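PDB 3DKR: esterase D from Lactobacillus rhamnosus, which probably hydrolyses carboxylic esters, as an alpha/beta hydrolase with a catalytic triad. Local coordinates for residues Y204-R207 with D208-N212. Sequence-based numbering, arbitrary orientation.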
loop_
_atom_site.group_PDB
_atom_site.type_symbol
_atom_site.label_atom_id
_atom_site.label_comp_id
_atom_site.label_asym_id
_atom_site.label_seq_id
_atom_site.Cartn_x
_atom_site.Cartn_y
_atom_site.Cartn_z
ATOM N N TYR A 204 -4.095 10.113 -11.903
ATOM C CA TYR A 204 -4.525 10.244 -13.292
ATOM C C TYR A 204 -3.484 9.710 -14.258
ATOM O O TYR A 204 -3.815 9.076 -15.265
ATOM C CB TYR A 204 -4.822 11.702 -13.618
ATOM C CG TYR A 204 -5.902 12.308 -12.761
ATOM C CD1 TYR A 204 -7.231 11.968 -12.956
ATOM C CD2 TYR A 204 -5.603 13.204 -11.754
ATOM C CE1 TYR A 204 -8.245 12.525 -12.179
ATOM C CE2 TYR A 204 -6.591 13.758 -10.966
ATOM C CZ TYR A 204 -7.919 13.424 -11.186
ATOM O OH TYR A 204 -8.929 13.965 -10.428
ATOM N N GLN A 205 -2.207 9.929 -13.948
ATOM C CA GLN A 205 -1.151 9.364 -14.784
ATOM C C GLN A 205 -1.146 7.828 -14.731
ATOM O O GLN A 205 -0.913 7.153 -15.744
ATOM C CB GLN A 205 0.223 9.912 -14.379
ATOM C CG GLN A 205 0.481 11.365 -14.759
ATOM C CD GLN A 205 1.983 11.656 -14.933
ATOM O OE1 GLN A 205 2.836 11.015 -14.306
ATOM N NE2 GLN A 205 2.308 12.594 -15.819
ATOM N N LEU A 206 -1.400 7.277 -13.546
ATOM C CA LEU A 206 -1.478 5.834 -13.390
ATOM C C LEU A 206 -2.639 5.310 -14.241
ATOM O O LEU A 206 -2.454 4.413 -15.055
ATOM C CB LEU A 206 -1.645 5.466 -11.911
ATOM C CG LEU A 206 -1.925 4.008 -11.567
ATOM C CD1 LEU A 206 -0.831 3.099 -12.116
ATOM C CD2 LEU A 206 -2.104 3.868 -10.035
ATOM N N ARG A 207 -3.815 5.904 -14.069
ATOM C CA ARG A 207 -4.985 5.559 -14.883
ATOM C C ARG A 207 -4.661 5.560 -16.365
ATOM O O ARG A 207 -4.962 4.598 -17.077
ATOM C CB ARG A 207 -6.114 6.540 -14.612
ATOM C CG ARG A 207 -7.367 6.320 -15.477
ATOM C CD ARG A 207 -8.278 7.542 -15.428
ATOM N NE ARG A 207 -7.640 8.696 -16.059
ATOM C CZ ARG A 207 -8.112 9.936 -16.016
ATOM N NH1 ARG A 207 -9.234 10.210 -15.361
ATOM N NH2 ARG A 207 -7.442 10.909 -16.630
ATOM N N ASP A 208 -4.052 6.645 -16.835
ATOM C CA ASP A 208 -3.752 6.794 -18.260
ATOM C C ASP A 208 -2.693 5.815 -18.794
ATOM O O ASP A 208 -2.680 5.516 -19.997
ATOM C CB ASP A 208 -3.326 8.236 -18.561
ATOM C CG ASP A 208 -4.440 9.247 -18.342
ATOM O OD1 ASP A 208 -5.610 8.866 -18.105
ATOM O OD2 ASP A 208 -4.131 10.463 -18.419
ATOM N N ALA A 209 -1.794 5.330 -17.931
ATOM C CA ALA A 209 -0.718 4.426 -18.365
ATOM C C ALA A 209 -1.200 2.987 -18.495
ATOM O O ALA A 209 -0.518 2.168 -19.107
ATOM C CB ALA A 209 0.476 4.473 -17.397
ATOM N N LEU A 210 -2.359 2.686 -17.906
ATOM C CA LEU A 210 -2.885 1.312 -17.861
ATOM C C LEU A 210 -3.626 0.991 -19.158
ATOM O O LEU A 210 -4.806 0.645 -19.151
ATOM C CB LEU A 210 -3.788 1.125 -16.646
ATOM C CG LEU A 210 -2.994 1.085 -15.325
ATOM C CD1 LEU A 210 -3.890 1.380 -14.140
ATOM C CD2 LEU A 210 -2.276 -0.238 -15.157
ATOM N N ILE A 211 -2.909 1.087 -20.268
ATOM C CA ILE A 211 -3.547 1.038 -21.591
ATOM C C ILE A 211 -4.125 -0.342 -21.933
ATOM O O ILE A 211 -5.037 -0.451 -22.766
ATOM C CB ILE A 211 -2.579 1.508 -22.708
ATOM C CG1 ILE A 211 -1.346 0.621 -22.793
ATOM C CG2 ILE A 211 -2.157 2.969 -22.470
ATOM C CD1 ILE A 211 -0.525 0.885 -24.060
ATOM N N ASN A 212 -3.617 -1.383 -21.279
ATOM C CA ASN A 212 -4.053 -2.764 -21.543
ATOM C C ASN A 212 -4.912 -3.409 -20.448
ATOM O O ASN A 212 -5.331 -4.564 -20.581
ATOM C CB ASN A 212 -2.836 -3.612 -21.835
ATOM C CG ASN A 212 -2.132 -3.168 -23.102
ATOM O OD1 ASN A 212 -2.790 -2.903 -24.115
ATOM N ND2 ASN A 212 -0.814 -3.081 -23.061
#
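The C-terminal turn of helix 202-209, the helical limb of the beta-alpha-beta unit between strands 187-192 and 216-221 of this alpha/beta hydrolase, carries a salt bridge between the neighbours Arg-207 and Asp-208. The two side chains run side by side, and the guanidinium grips one oxygen side-on: NE of Arg-207 lies 2.9 Å from OD1 of Asp-208, and NH2 of Arg-207 is 3.1 Å from the same OD1. Both donors reach that oxygen on its syn side and from one face of the carboxylate, whose plane is turned 23° from the guanidinium. The arginine chain, extended through chi1 and chi2, bends about its CG-CD bond (chi3 66°) and turns the NE/NH2 edge towards the carboxylate, while CD1 of Tyr-204 lies 3.4 Å above one guanidinium face, offset toward its rim. Phe-218 on strand 216-221 makes a cation-pi contact with Arg-207 and also meets the Tyr-204 ring. With an alanine at Arg-207, the Asp-208 carboxylate would probably lose its charged mate in this turn, and Phe-218 the cation it meets. The backbone bonds weaken along this turn: Asp-208 N donates to Tyr-204 O at 2.9 Å and Ala-209 N to Gln-205 O at 3.0 Å, but Leu-210 N makes only weak bonds, to the carbonyls of Leu-206 and Arg-207. Leu-210 then centres an inverse gamma turn that leads the chain off the helix. On the buried side Leu-206 and Leu-210 both pack on Ile-189 of strand 187-192, and CD1 of Leu-206 touches CD1 of Leu-210 at 4.1 Å.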